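Local structure of DUF4785 domain-containing protein (Legionella pneumophila subsp. pneumophila, 4KH9) at residues V166-L171 / D177-T182; A199-V202 / V208-L211; T214-K217 / F221-T224. The protein is of unknown function but binds calcium ions and combines an N-terminal domain with two E-set-like beta domains. All coordinates share one frame; numbering follows the deposited sequence.

Contact 1 (V166-L171 / D177-T182); sequences VETDSL and DKLKAT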
loop_
_atom_site.group_PDB
_atom_site.type_symbol
_atom_site.label_atom_id
_atom_site.label_comp_id
_atom_site.label_asym_id
_atom_site.label_seq_id
_atom_site.Cartn_x
_atom_site.Cartn_y
_atom_site.Cartn_z
ATOM N N VAL A 166 10.466 3.084 -5.056
ATOM C CA VAL A 166 9.301 2.573 -5.783
ATOM C C VAL A 166 8.147 3.553 -5.632
ATOM O O VAL A 166 8.039 4.233 -4.601
ATOM C CB VAL A 166 8.873 1.154 -5.328
ATOM C CG1 VAL A 166 10.009 0.156 -5.490
ATOM C CG2 VAL A 166 8.333 1.150 -3.892
ATOM N N GLU A 167 7.285 3.624 -6.636
ATOM C CA GLU A 167 6.055 4.445 -6.598
ATOM C C GLU A 167 5.104 4.040 -7.723
ATOM O O GLU A 167 5.552 3.494 -8.716
ATOM C CB GLU A 167 6.336 5.957 -6.677
ATOM C CG GLU A 167 7.056 6.419 -7.921
ATOM C CD GLU A 167 7.130 7.925 -8.084
ATOM O OE1 GLU A 167 6.061 8.575 -8.161
ATOM O OE2 GLU A 167 8.262 8.453 -8.165
ATOM N N THR A 168 3.799 4.339 -7.576
ATOM C CA THR A 168 2.821 4.088 -8.645
ATOM C C THR A 168 2.339 5.470 -9.151
ATOM O O THR A 168 2.545 6.469 -8.461
ATOM C CB THR A 168 1.700 3.157 -8.203
ATOM O OG1 THR A 168 0.979 3.734 -7.129
ATOM C CG2 THR A 168 2.209 1.780 -7.791
ATOM N N ASP A 169 1.788 5.543 -10.365
ATOM C CA ASP A 169 1.391 6.836 -10.969
ATOM C C ASP A 169 0.154 7.447 -10.279
ATOM O O ASP A 169 -0.167 8.611 -10.519
ATOM C CB ASP A 169 1.133 6.690 -12.475
ATOM C CG ASP A 169 0.080 5.680 -12.924
ATOM O OD1 ASP A 169 -0.149 4.692 -12.204
ATOM O OD2 ASP A 169 -0.384 5.791 -14.063
ATOM N N SER A 170 -0.531 6.669 -9.428
ATOM C CA SER A 170 -1.715 7.111 -8.690
ATOM C C SER A 170 -1.783 6.382 -7.368
ATOM O O SER A 170 -1.126 5.344 -7.187
ATOM C CB SER A 170 -2.980 6.876 -9.517
ATOM O OG SER A 170 -4.155 7.200 -8.797
ATOM N N LEU A 171 -2.555 6.957 -6.418
ATOM C CA LEU A 171 -2.783 6.390 -5.081
ATOM C C LEU A 171 -3.988 5.518 -5.098
ATOM O O LEU A 171 -4.127 4.630 -4.249
ATOM C CB LEU A 171 -2.994 7.511 -4.037
ATOM C CG LEU A 171 -1.812 8.375 -3.629
ATOM C CD1 LEU A 171 -2.286 9.477 -2.725
ATOM C CD2 LEU A 171 -0.821 7.592 -2.843
ATOM N N ASP A 177 -8.350 0.036 -14.813
ATOM C CA ASP A 177 -7.262 0.996 -14.959
ATOM C C ASP A 177 -5.932 0.298 -15.211
ATOM O O ASP A 177 -5.707 -0.812 -14.717
ATOM C CB ASP A 177 -7.120 1.863 -13.702
ATOM C CG ASP A 177 -8.207 2.911 -13.503
ATOM O OD1 ASP A 177 -9.020 3.108 -14.430
ATOM O OD2 ASP A 177 -8.238 3.528 -12.417
ATOM N N LYS A 178 -5.044 0.972 -15.914
ATOM C CA LYS A 178 -3.678 0.524 -16.092
ATOM C C LYS A 178 -2.826 1.188 -15.021
ATOM O O LYS A 178 -2.831 2.422 -14.888
ATOM C CB LYS A 178 -3.161 0.834 -17.494
ATOM C CG LYS A 178 -1.730 0.287 -17.742
ATOM C CD LYS A 178 -1.512 -0.170 -19.195
ATOM C CE LYS A 178 -1.555 0.975 -20.190
ATOM N NZ LYS A 178 -1.203 0.545 -21.567
ATOM N N LEU A 179 -2.136 0.377 -14.237
ATOM C CA LEU A 179 -1.220 0.861 -13.215
ATOM C C LEU A 179 0.166 0.983 -13.834
ATOM O O LEU A 179 0.587 0.069 -14.535
ATOM C CB LEU A 179 -1.204 -0.109 -12.009
ATOM C CG LEU A 179 -0.278 0.260 -10.825
ATOM C CD1 LEU A 179 -0.839 -0.254 -9.546
ATOM C CD2 LEU A 179 1.095 -0.361 -10.994
ATOM N N LYS A 180 0.880 2.068 -13.539
ATOM C CA LYS A 180 2.264 2.234 -13.952
ATOM C C LYS A 180 3.131 2.428 -12.687
ATOM O O LYS A 180 2.807 3.247 -11.833
ATOM C CB LYS A 180 2.415 3.385 -14.936
ATOM C CG LYS A 180 3.804 3.508 -15.541
ATOM C CD LYS A 180 3.867 4.792 -16.371
ATOM C CE LYS A 180 5.225 5.009 -16.967
ATOM N NZ LYS A 180 5.355 6.365 -17.574
ATOM N N ALA A 181 4.199 1.627 -12.544
ATOM C CA ALA A 181 5.120 1.735 -11.421
ATOM C C ALA A 181 6.507 2.129 -11.903
ATOM O O ALA A 181 6.882 1.835 -13.043
ATOM C CB ALA A 181 5.191 0.418 -10.666
ATOM N N THR A 182 7.232 2.855 -11.073
ATOM C CA THR A 182 8.622 3.227 -11.338
ATOM C C THR A 182 9.436 2.619 -10.228
ATOM O O THR A 182 9.060 2.761 -9.068
ATOM C CB THR A 182 8.797 4.738 -11.458
ATOM O OG1 THR A 182 7.752 5.245 -12.297
ATOM C CG2 THR A 182 10.183 5.116 -12.014
#
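Glu167 and Thr182 form the hydrogen-bonded pair of an antiparallel beta ladder in the central, E-set-like domain, where the axes of 166-168 and 178-182 make 159°, close to antiparallel. Glu167 N reaches Thr182 O at 3.1 Å, and Thr182 N returns a straighter bond to Glu167 O (N-H...O 164°). The next pair, Thr168 with Ala181, is non-hydrogen-bonded, and its CA atoms draw in to 4.3 Å. On that face Thr168 CG2 lies 4.0 Å from Leu179 CD2, while Thr168 OG1 turns to Ser170 O and to Asn42.

Asp169 ends the ladder with its side chain. Its N donates to Lys180 O at 2.9 Å. From there CB stays near the same carbonyl, and with CG flanked by its own N and C (chi1 58°) the carboxylate turns back to the partner strand. CG itself faces Lys180 N and O, both 3.8 Å away. OD2 rests against Lys180 CB at 3.8 Å; Lys180 NZ is not its partner but pairs with Glu222. OD1 also accepts from Tyr173 OH. The carboxylate thus replaces a backbone carbonyl as acceptor: Lys180 N meets Asp169 OD1 at 3.1 Å, from above the carboxylate plane.

Contact 2 (A199-V202 / V208-L211); sequences ARLV and VISL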
loop_
_atom_site.group_PDB
_atom_site.type_symbol
_atom_site.label_atom_id
_atom_site.label_comp_id
_atom_site.label_asym_id
_atom_site.label_seq_id
_atom_site.Cartn_x
_atom_site.Cartn_y
_atom_site.Cartn_z
ATOM N N ALA A 199 8.587 -7.820 -10.017
ATOM C CA ALA A 199 7.593 -6.942 -9.377
ATOM C C ALA A 199 6.186 -7.480 -9.611
ATOM O O ALA A 199 5.901 -8.065 -10.659
ATOM C CB ALA A 199 7.722 -5.508 -9.900
ATOM N N ARG A 200 5.315 -7.314 -8.617
ATOM C CA ARG A 200 3.940 -7.783 -8.710
ATOM C C ARG A 200 3.060 -6.950 -7.836
ATOM O O ARG A 200 3.537 -6.215 -6.990
ATOM C CB ARG A 200 3.845 -9.278 -8.304
ATOM C CG ARG A 200 4.247 -9.510 -6.823
ATOM C CD ARG A 200 4.100 -10.967 -6.457
ATOM N NE ARG A 200 4.299 -11.194 -5.024
ATOM C CZ ARG A 200 4.093 -12.363 -4.422
ATOM N NH1 ARG A 200 3.686 -13.416 -5.123
ATOM N NH2 ARG A 200 4.293 -12.488 -3.115
ATOM N N LEU A 201 1.763 -7.132 -7.994
ATOM C CA LEU A 201 0.726 -6.459 -7.197
ATOM C C LEU A 201 0.050 -7.514 -6.370
ATOM O O LEU A 201 -0.315 -8.557 -6.914
ATOM C CB LEU A 201 -0.283 -5.724 -8.119
ATOM C CG LEU A 201 0.353 -4.793 -9.161
ATOM C CD1 LEU A 201 -0.727 -4.189 -10.100
ATOM C CD2 LEU A 201 1.172 -3.680 -8.476
ATOM N N VAL A 202 -0.096 -7.267 -5.059
ATOM C CA VAL A 202 -0.719 -8.225 -4.134
ATOM C C VAL A 202 -1.953 -7.568 -3.514
ATOM O O VAL A 202 -1.881 -6.498 -2.914
ATOM C CB VAL A 202 0.287 -8.744 -3.049
ATOM C CG1 VAL A 202 -0.363 -9.832 -2.190
ATOM C CG2 VAL A 202 1.562 -9.303 -3.693
ATOM N N VAL A 208 -2.755 -12.145 -6.982
ATOM C CA VAL A 208 -1.534 -11.571 -7.531
ATOM C C VAL A 208 -1.723 -11.139 -8.984
ATOM O O VAL A 208 -2.268 -11.877 -9.801
ATOM C CB VAL A 208 -0.350 -12.587 -7.404
ATOM C CG1 VAL A 208 0.889 -12.130 -8.183
ATOM C CG2 VAL A 208 0.008 -12.834 -5.937
ATOM N N ILE A 209 -1.228 -9.939 -9.301
ATOM C CA ILE A 209 -1.184 -9.443 -10.672
ATOM C C ILE A 209 0.304 -9.138 -10.917
ATOM O O ILE A 209 0.862 -8.286 -10.254
ATOM C CB ILE A 209 -2.149 -8.247 -10.956
ATOM C CG1 ILE A 209 -3.633 -8.651 -10.776
ATOM C CG2 ILE A 209 -1.907 -7.682 -12.373
ATOM C CD1 ILE A 209 -4.624 -7.483 -10.691
ATOM N N SER A 210 0.960 -9.883 -11.806
ATOM C CA SER A 210 2.370 -9.664 -12.132
ATOM C C SER A 210 2.541 -8.368 -12.962
ATOM O O SER A 210 1.614 -7.968 -13.663
ATOM C CB SER A 210 2.922 -10.866 -12.895
ATOM O OG SER A 210 2.808 -12.039 -12.101
ATOM N N LEU A 211 3.646 -7.645 -12.772
ATOM C CA LEU A 211 3.870 -6.424 -13.555
ATOM C C LEU A 211 4.712 -6.738 -14.722
ATOM O O LEU A 211 5.684 -7.474 -14.556
ATOM C CB LEU A 211 4.583 -5.318 -12.754
ATOM C CG LEU A 211 3.904 -4.429 -11.777
ATOM C CD1 LEU A 211 4.896 -3.323 -11.405
ATOM C CD2 LEU A 211 2.675 -3.738 -12.361
HETATM O O HOH W 1 8.001 -8.740 -12.848
#
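The beta hairpin of strands 196-202 and 208-217 holds this contact, within the sheet of the central E-set-like domain. The register is read from three antiparallel pairs: Arg200 with Ser210 and Val202 with Val208 are non-hydrogen-bonded, and Leu201 with Ile209 between them is hydrogen-bonded. Leu201 N donates to Ile209 O at 2.7 Å, and Ile209 N returns a bond to Leu201 O at 2.9 Å. Two residues on from Ile209, Leu211 N reaches Ala199 O at 3.1 Å, approaching from 36° above the carbonyl plane. A water stands in for their second backbone bond, accepting from Ala199 N and donating to Leu211 O.

The two faces of the hairpin differ in character. On the inner one, Leu211 CD2 sits against the branched end of Leu201, 4.1 Å from its CG, the two side chains crossing at about a right angle. The other methyl, Leu211 CD1, meets Ala199 CB at 3.9 Å, so one leucine bridges two alternate residues of the partner strand. Leu179 and Ala225 continue this apolar layer.

On the other face Arg200 runs diagonally over Val208. With CG between the backbone N and the carbonyl carbon (chi1 63°) and the chain extended from CG to NE, its CD comes to 3.8 Å from Val208 CG1 and its NH1 lies equally near Val208 CG2. The guanidinium has its ionic partner in Glu241 on the adjoining strand 238-248. The arginine therefore divides its work: its aliphatic stem packs on the hairpin partner, while its charge is probably offset by the strand on its other flank.

Contact 3 (T214-K217 / F221-T224); sequences TKLK and FEGT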
loop_
_atom_site.group_PDB
_atom_site.type_symbol
_atom_site.label_atom_id
_atom_site.label_comp_id
_atom_site.label_asym_id
_atom_site.label_seq_id
_atom_site.Cartn_x
_atom_site.Cartn_y
_atom_site.Cartn_z
ATOM N N THR A 214 9.815 -2.951 -18.185
ATOM C CA THR A 214 10.664 -2.418 -19.248
ATOM C C THR A 214 11.772 -1.659 -18.597
ATOM O O THR A 214 11.525 -0.918 -17.674
ATOM C CB THR A 214 9.892 -1.534 -20.282
ATOM O OG1 THR A 214 9.224 -0.489 -19.582
ATOM C CG2 THR A 214 8.878 -2.308 -21.103
ATOM N N LYS A 215 12.994 -1.843 -19.075
ATOM C CA LYS A 215 14.177 -1.145 -18.615
ATOM C C LYS A 215 14.188 0.259 -19.225
ATOM O O LYS A 215 14.175 0.404 -20.457
ATOM C CB LYS A 215 15.433 -1.949 -19.004
ATOM C CG LYS A 215 16.688 -1.474 -18.273
ATOM C CD LYS A 215 17.788 -2.493 -18.370
ATOM C CE LYS A 215 19.069 -1.963 -17.766
ATOM N NZ LYS A 215 20.133 -3.015 -17.744
ATOM N N LEU A 216 14.192 1.293 -18.381
ATOM C CA LEU A 216 14.186 2.688 -18.856
ATOM C C LEU A 216 15.627 3.252 -18.890
ATOM O O LEU A 216 16.003 3.931 -19.845
ATOM C CB LEU A 216 13.267 3.544 -17.975
ATOM C CG LEU A 216 13.080 5.016 -18.368
ATOM C CD1 LEU A 216 12.162 5.162 -19.592
ATOM C CD2 LEU A 216 12.522 5.829 -17.207
ATOM N N LYS A 217 16.414 2.945 -17.849
ATOM C CA LYS A 217 17.817 3.326 -17.633
ATOM C C LYS A 217 18.555 2.137 -17.070
ATOM O O LYS A 217 17.911 1.164 -16.696
ATOM C CB LYS A 217 17.927 4.527 -16.656
ATOM C CG LYS A 217 17.354 5.844 -17.162
ATOM C CD LYS A 217 17.421 6.966 -16.114
ATOM C CE LYS A 217 18.802 7.286 -15.540
ATOM N NZ LYS A 217 19.817 7.610 -16.580
ATOM N N PHE A 221 13.535 1.035 -13.904
ATOM C CA PHE A 221 12.550 0.176 -14.553
ATOM C C PHE A 221 11.171 0.756 -14.408
ATOM O O PHE A 221 10.843 1.324 -13.368
ATOM C CB PHE A 221 12.561 -1.252 -13.957
ATOM C CG PHE A 221 13.647 -2.138 -14.527
ATOM C CD1 PHE A 221 14.975 -1.987 -14.132
ATOM C CD2 PHE A 221 13.348 -3.108 -15.469
ATOM C CE1 PHE A 221 15.982 -2.791 -14.683
ATOM C CE2 PHE A 221 14.350 -3.926 -15.996
ATOM C CZ PHE A 221 15.660 -3.755 -15.608
ATOM N N GLU A 222 10.343 0.554 -15.441
ATOM C CA GLU A 222 8.922 0.884 -15.389
ATOM C C GLU A 222 8.137 -0.399 -15.480
ATOM O O GLU A 222 8.549 -1.315 -16.180
ATOM C CB GLU A 222 8.528 1.857 -16.505
ATOM C CG GLU A 222 9.052 3.267 -16.292
ATOM C CD GLU A 222 8.744 4.226 -17.425
ATOM O OE1 GLU A 222 8.979 3.855 -18.599
ATOM O OE2 GLU A 222 8.334 5.373 -17.132
ATOM N N GLY A 223 7.031 -0.479 -14.759
ATOM C CA GLY A 223 6.189 -1.662 -14.790
ATOM C C GLY A 223 4.736 -1.301 -15.016
ATOM O O GLY A 223 4.274 -0.291 -14.498
ATOM N N THR A 224 4.012 -2.097 -15.808
ATOM C CA THR A 224 2.583 -1.881 -16.012
ATOM C C THR A 224 1.812 -3.169 -15.798
ATOM O O THR A 224 2.362 -4.258 -15.975
ATOM C CB THR A 224 2.230 -1.309 -17.410
ATOM O OG1 THR A 224 2.526 -2.272 -18.421
ATOM C CG2 THR A 224 2.900 0.011 -17.709
HETATM O O HOH W 2 6.619 -0.624 -18.893
#
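Thr214 and Glu222 pair across a beta hairpin of the central domain, in which strand 208-217 turns back into strand 220-226. Backbone bonding fixes the register. Thr214 N donates to Glu222 O, and Glu222 N to Thr214 O, each at 2.9 Å and both nearly straight. Lys215 with Phe221 forms the following, non-hydrogen-bonded pair; beyond it Leu216 and Lys217 both face Val220, a classic beta bulge.

Packing on the Lys215 side is a CH-pi contact. Lys215 CA stands 4.0 Å from the centroid of the Phe221 ring and 21° off its normal, so it lies over the ring face, displaced toward the rim. Because CG is anti to the backbone N (chi1 -166°) and the chain is extended beyond it, the lysine continues across the ring, CG coming to 3.7 Å from Phe221 CZ. Its ammonium group goes on to Asp193, Val194 O and Asn195.

On the Thr214/Glu222 face the carboxylate of Glu222 lies against the end of Leu216, which reaches in from the bulge, with OE1 3.6 Å from Leu216 CD1; OE2 forms a salt bridge with Lys180 on the neighbouring strand. Near the base of that glutamate, a water lies 2.7 Å from Thr214 OG1 and also donates a weak hydrogen bond to Glu222 O.

Overall arrangement
All three contacts belong to one mixed sheet of the central domain and follow one another along the chain in the order 1, 2, 3. Strand 208-217 serves both contact 2 and contact 3, which pair it with 196-202 and 220-226; strand 220-226 in turn borders 178-186 of contact 1. The centres of contacts 1 and 2 are about 12 Å apart, as are those of 1 and 3, against about 14 Å for 2 and 3. Contacts 1 and 2 meet through the apolar side chains of Leu179, Ala181, Leu201 and Leu211, whereas a salt bridge and backbone pairing join 1 to 3. They thus draw on five adjacent strands, in sheet order 163-168, 178-186, 220-226, 208-217, 196-202.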